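Local atomic coordinates of DynE8 (Micromonospora chersina, PDB entry 4AMM), a protein that acts as an iterative polyketide synthase in enediyne (dynemicin) biosynthesis, the present chain being its acyltransferase domain. Residues Arg290-Pro301 against Trp314-Val324. Sequence-based numbering, arbitrary orientation.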
loop_
_atom_site.group_PDB
_atom_site.type_symbol
_atom_site.label_atom_id
_atom_site.label_comp_id
_atom_site.label_asym_id
_atom_site.label_seq_id
_atom_site.Cartn_x
_atom_site.Cartn_y
_atom_site.Cartn_z
ATOM N N ARG A 290 -14.825 -17.744 11.182
ATOM C CA ARG A 290 -16.261 -17.707 10.848
ATOM C C ARG A 290 -17.089 -17.319 12.070
ATOM O O ARG A 290 -18.079 -16.562 11.942
ATOM C CB ARG A 290 -16.695 -19.069 10.365
ATOM C CG ARG A 290 -18.188 -19.089 9.926
ATOM C CD ARG A 290 -18.606 -20.458 9.421
ATOM N NE ARG A 290 -18.136 -20.746 8.063
ATOM C CZ ARG A 290 -18.757 -20.355 6.950
ATOM N NH1 ARG A 290 -19.868 -19.613 7.044
ATOM N NH2 ARG A 290 -18.255 -20.668 5.762
ATOM N N ARG A 291 -16.736 -17.832 13.223
ATOM C CA ARG A 291 -17.556 -17.480 14.416
ATOM C C ARG A 291 -17.518 -15.995 14.694
ATOM O O ARG A 291 -18.582 -15.384 15.028
ATOM C CB ARG A 291 -17.094 -18.237 15.643
ATOM C CG ARG A 291 -17.189 -19.759 15.438
ATOM C CD ARG A 291 -17.019 -20.537 16.779
ATOM N NE ARG A 291 -15.679 -20.311 17.370
ATOM C CZ ARG A 291 -14.599 -21.073 17.181
ATOM N NH1 ARG A 291 -14.645 -22.122 16.381
ATOM N NH2 ARG A 291 -13.448 -20.736 17.772
ATOM N N ALA A 292 -16.342 -15.396 14.614
ATOM C CA ALA A 292 -16.201 -13.981 14.934
ATOM C C ALA A 292 -16.910 -13.152 13.881
ATOM O O ALA A 292 -17.671 -12.206 14.182
ATOM C CB ALA A 292 -14.745 -13.582 15.081
ATOM N N ALA A 293 -16.741 -13.529 12.628
ATOM C CA ALA A 293 -17.320 -12.696 11.547
ATOM C C ALA A 293 -18.837 -12.734 11.460
ATOM O O ALA A 293 -19.455 -11.766 11.068
ATOM C CB ALA A 293 -16.708 -13.090 10.150
ATOM N N GLY A 294 -19.418 -13.846 11.854
ATOM C CA GLY A 294 -20.841 -14.022 11.622
ATOM C C GLY A 294 -21.673 -13.254 12.617
ATOM O O GLY A 294 -22.862 -13.133 12.404
ATOM N N ARG A 295 -21.043 -12.777 13.679
ATOM C CA ARG A 295 -21.665 -11.993 14.750
ATOM C C ARG A 295 -21.719 -10.495 14.451
ATOM O O ARG A 295 -22.256 -9.714 15.277
ATOM C CB ARG A 295 -20.890 -12.190 16.054
ATOM C CG ARG A 295 -20.935 -13.598 16.666
ATOM C CD ARG A 295 -19.854 -13.753 17.731
ATOM N NE ARG A 295 -19.816 -15.122 18.265
ATOM C CZ ARG A 295 -18.710 -15.710 18.720
ATOM N NH1 ARG A 295 -17.533 -15.066 18.695
ATOM N NH2 ARG A 295 -18.769 -16.946 19.195
ATOM N N LEU A 296 -21.241 -10.065 13.285
ATOM C CA LEU A 296 -21.087 -8.606 13.071
ATOM C C LEU A 296 -22.134 -8.073 12.137
ATOM O O LEU A 296 -22.582 -8.743 11.208
ATOM C CB LEU A 296 -19.677 -8.266 12.446
ATOM C CG LEU A 296 -18.591 -8.758 13.374
ATOM C CD1 LEU A 296 -17.271 -8.668 12.628
ATOM C CD2 LEU A 296 -18.547 -8.040 14.643
ATOM N N PRO A 297 -22.461 -6.786 12.309
ATOM C CA PRO A 297 -23.529 -6.149 11.512
ATOM C C PRO A 297 -23.015 -5.638 10.141
ATOM O O PRO A 297 -23.046 -4.427 9.843
ATOM C CB PRO A 297 -23.950 -4.989 12.427
ATOM C CG PRO A 297 -22.620 -4.526 13.037
ATOM C CD PRO A 297 -21.864 -5.874 13.293
ATOM N N TRP A 298 -22.625 -6.561 9.293
ATOM C CA TRP A 298 -22.135 -6.207 7.937
ATOM C C TRP A 298 -23.074 -5.416 7.082
ATOM O O TRP A 298 -24.311 -5.720 7.089
ATOM C CB TRP A 298 -21.808 -7.499 7.132
ATOM C CG TRP A 298 -20.663 -8.279 7.751
ATOM C CD1 TRP A 298 -20.751 -9.361 8.596
ATOM C CD2 TRP A 298 -19.273 -8.036 7.552
ATOM N NE1 TRP A 298 -19.507 -9.782 8.976
ATOM C CE2 TRP A 298 -18.579 -8.981 8.352
ATOM C CE3 TRP A 298 -18.560 -7.065 6.840
ATOM C CZ2 TRP A 298 -17.184 -9.030 8.399
ATOM C CZ3 TRP A 298 -17.158 -7.096 6.909
ATOM C CH2 TRP A 298 -16.485 -8.080 7.664
ATOM N N ARG A 299 -22.567 -4.411 6.371
ATOM C CA ARG A 299 -23.352 -3.696 5.344
ATOM C C ARG A 299 -22.730 -3.886 3.977
ATOM O O ARG A 299 -21.536 -4.189 3.866
ATOM C CB ARG A 299 -23.414 -2.194 5.696
ATOM C CG ARG A 299 -23.835 -1.899 7.155
ATOM C CD ARG A 299 -24.319 -0.474 7.408
ATOM N NE ARG A 299 -24.630 -0.289 8.835
ATOM C CZ ARG A 299 -25.015 0.860 9.409
ATOM N NH1 ARG A 299 -25.173 1.968 8.678
ATOM N NH2 ARG A 299 -25.263 0.900 10.718
ATOM N N ARG A 300 -23.511 -3.670 2.939
ATOM C CA ARG A 300 -23.023 -3.672 1.606
ATOM C C ARG A 300 -21.960 -2.570 1.439
ATOM O O ARG A 300 -22.190 -1.460 1.900
ATOM C CB ARG A 300 -24.196 -3.350 0.673
ATOM C CG ARG A 300 -23.857 -3.595 -0.775
ATOM C CD ARG A 300 -25.123 -3.660 -1.677
ATOM N NE ARG A 300 -24.862 -4.244 -3.002
ATOM C CZ ARG A 300 -24.361 -3.573 -4.044
ATOM N NH1 ARG A 300 -24.053 -2.275 -3.922
ATOM N NH2 ARG A 300 -24.166 -4.193 -5.214
ATOM N N PRO A 301 -20.809 -2.895 0.805
ATOM C CA PRO A 301 -19.846 -1.813 0.526
ATOM C C PRO A 301 -20.416 -0.759 -0.378
ATOM O O PRO A 301 -21.147 -1.104 -1.341
ATOM C CB PRO A 301 -18.717 -2.525 -0.233
ATOM C CG PRO A 301 -18.749 -3.922 0.224
ATOM C CD PRO A 301 -20.257 -4.218 0.459
ATOM N N TRP A 314 -15.897 -6.444 -5.710
ATOM C CA TRP A 314 -16.860 -6.890 -4.733
ATOM C C TRP A 314 -18.242 -6.511 -5.288
ATOM O O TRP A 314 -18.491 -5.397 -5.685
ATOM C CB TRP A 314 -16.563 -6.155 -3.435
ATOM C CG TRP A 314 -17.171 -6.770 -2.314
ATOM C CD1 TRP A 314 -18.524 -6.692 -2.024
ATOM C CD2 TRP A 314 -16.576 -7.596 -1.247
ATOM N NE1 TRP A 314 -18.793 -7.391 -0.880
ATOM C CE2 TRP A 314 -17.663 -7.995 -0.415
ATOM C CE3 TRP A 314 -15.291 -8.057 -0.910
ATOM C CZ2 TRP A 314 -17.495 -8.745 0.707
ATOM C CZ3 TRP A 314 -15.142 -8.834 0.181
ATOM C CH2 TRP A 314 -16.242 -9.224 0.990
ATOM N N ALA A 315 -19.127 -7.496 -5.318
ATOM C CA ALA A 315 -20.499 -7.175 -5.767
ATOM C C ALA A 315 -21.433 -7.478 -4.569
ATOM O O ALA A 315 -21.422 -6.744 -3.587
ATOM C CB ALA A 315 -20.817 -7.961 -7.023
ATOM N N ASP A 316 -22.174 -8.580 -4.638
ATOM C CA ASP A 316 -23.253 -8.912 -3.697
ATOM C C ASP A 316 -22.805 -9.870 -2.608
ATOM O O ASP A 316 -23.622 -10.419 -1.869
ATOM C CB ASP A 316 -24.375 -9.610 -4.498
ATOM C CG ASP A 316 -25.274 -8.639 -5.264
ATOM O OD1 ASP A 316 -25.357 -7.435 -4.896
ATOM O OD2 ASP A 316 -25.920 -9.107 -6.247
ATOM N N GLU A 317 -21.491 -10.030 -2.496
ATOM C CA GLU A 317 -20.882 -11.148 -1.762
ATOM C C GLU A 317 -21.298 -11.250 -0.328
ATOM O O GLU A 317 -21.496 -10.258 0.345
ATOM C CB GLU A 317 -19.357 -10.918 -1.717
ATOM C CG GLU A 317 -18.774 -10.200 -2.925
ATOM C CD GLU A 317 -18.742 -11.122 -4.076
ATOM O OE1 GLU A 317 -18.641 -12.350 -3.824
ATOM O OE2 GLU A 317 -18.843 -10.635 -5.212
ATOM N N ASP A 318 -21.341 -12.473 0.188
ATOM C CA ASP A 318 -21.496 -12.689 1.638
ATOM C C ASP A 318 -20.107 -12.518 2.270
ATOM O O ASP A 318 -19.225 -13.308 1.985
ATOM C CB ASP A 318 -22.038 -14.096 1.909
ATOM C CG ASP A 318 -22.241 -14.405 3.388
ATOM O OD1 ASP A 318 -21.599 -13.791 4.279
ATOM O OD2 ASP A 318 -23.097 -15.281 3.675
ATOM N N PRO A 319 -19.905 -11.436 3.039
ATOM C CA PRO A 319 -18.555 -11.121 3.567
ATOM C C PRO A 319 -18.055 -12.243 4.476
ATOM O O PRO A 319 -16.842 -12.451 4.524
ATOM C CB PRO A 319 -18.751 -9.837 4.366
ATOM C CG PRO A 319 -20.319 -9.886 4.649
ATOM C CD PRO A 319 -20.919 -10.442 3.490
ATOM N N VAL A 320 -18.909 -12.942 5.227
ATOM C CA VAL A 320 -18.476 -14.020 6.058
ATOM C C VAL A 320 -17.883 -15.116 5.169
ATOM O O VAL A 320 -16.749 -15.629 5.446
ATOM C CB VAL A 320 -19.631 -14.593 6.865
ATOM C CG1 VAL A 320 -19.128 -15.794 7.632
ATOM C CG2 VAL A 320 -20.140 -13.552 7.821
ATOM N N GLU A 321 -18.539 -15.488 4.087
ATOM C CA GLU A 321 -17.993 -16.546 3.265
ATOM C C GLU A 321 -16.650 -16.119 2.623
ATOM O O GLU A 321 -15.757 -16.960 2.501
ATOM C CB GLU A 321 -18.981 -16.916 2.137
ATOM C CG GLU A 321 -20.371 -17.432 2.627
ATOM C CD GLU A 321 -20.258 -18.582 3.628
ATOM O OE1 GLU A 321 -19.312 -19.405 3.523
ATOM O OE2 GLU A 321 -21.105 -18.660 4.551
ATOM N N VAL A 322 -16.582 -14.886 2.143
ATOM C CA VAL A 322 -15.393 -14.431 1.428
ATOM C C VAL A 322 -14.257 -14.355 2.417
ATOM O O VAL A 322 -13.113 -14.848 2.093
ATOM C CB VAL A 322 -15.613 -13.036 0.802
ATOM C CG1 VAL A 322 -14.324 -12.478 0.168
ATOM C CG2 VAL A 322 -16.598 -13.085 -0.328
ATOM N N LEU A 323 -14.442 -13.828 3.614
ATOM C CA LEU A 323 -13.317 -13.643 4.566
ATOM C C LEU A 323 -12.947 -14.984 5.120
ATOM O O LEU A 323 -11.799 -15.134 5.576
ATOM C CB LEU A 323 -13.664 -12.572 5.665
ATOM C CG LEU A 323 -13.772 -11.191 5.012
ATOM C CD1 LEU A 323 -14.035 -10.153 6.101
ATOM C CD2 LEU A 323 -12.485 -10.769 4.186
ATOM N N VAL A 324 -13.792 -16.000 5.130
ATOM C CA VAL A 324 -13.410 -17.345 5.587
ATOM C C VAL A 324 -12.602 -18.005 4.507
ATOM O O VAL A 324 -11.474 -18.507 4.837
ATOM C CB VAL A 324 -14.684 -18.190 5.978
ATOM C CG1 VAL A 324 -14.308 -19.585 6.179
ATOM C CG2 VAL A 324 -15.301 -17.634 7.317
#
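Pro319 sets CB and CG over one face of the Trp298 indole, the two side chains running past each other in opposite directions; CG lies 3.8 Å from the centroid of the five-membered ring, a CH-pi contact suited to a rigid proline in the first turn of a helix. The indole is held in this pose from its edge: NE1 gives a hydrogen bond of 2.9 Å to Ala293 O, nearly in the ring plane. With CG anti to the carbonyl carbon (chi1 -65°), the ring turns this edge to the end of helix 283-294 and a face to Pro319. Leu323 CD1 reaches CH2 obliquely, while Val320 CG2 touches both Trp298 NE1, obliquely, and Gly294 CA. An alanine in place of Trp298 would probably leave Pro319 and Leu323 without their cover and Ala293 O without this donor.

A second proline–tryptophan pair reverses the roles: Pro301 CG sits over the Trp314 five-membered ring, 3.9 Å from its centroid. At the far end from this pair, also at the surface, Arg290 makes a two-pronged salt bridge with Glu321, near-straight hydrogen bonds joining NH1 to OE2 (2.9 Å) and NH2 to OE1 (2.8 Å), each oxygen met on its syn side, with the two planes turned 37° apart. The arginine chain bends at chi3 to reach the carboxylate, and its aliphatic CB rests on Val324 CG2. Arg300 NH2 makes a weak salt bridge, 3.5 Å, to Asp316 OD1.

The axes of 290-294 and 319-324 run nearly antiparallel (151°), and the loops after the first and before the second continue the contact on the surface of the acyltransferase domain. Beyond it, Trp298 also touches Leu197 of helix 191-206, and Pro301 and Trp314 both pack on Leu183 of helix 178-185.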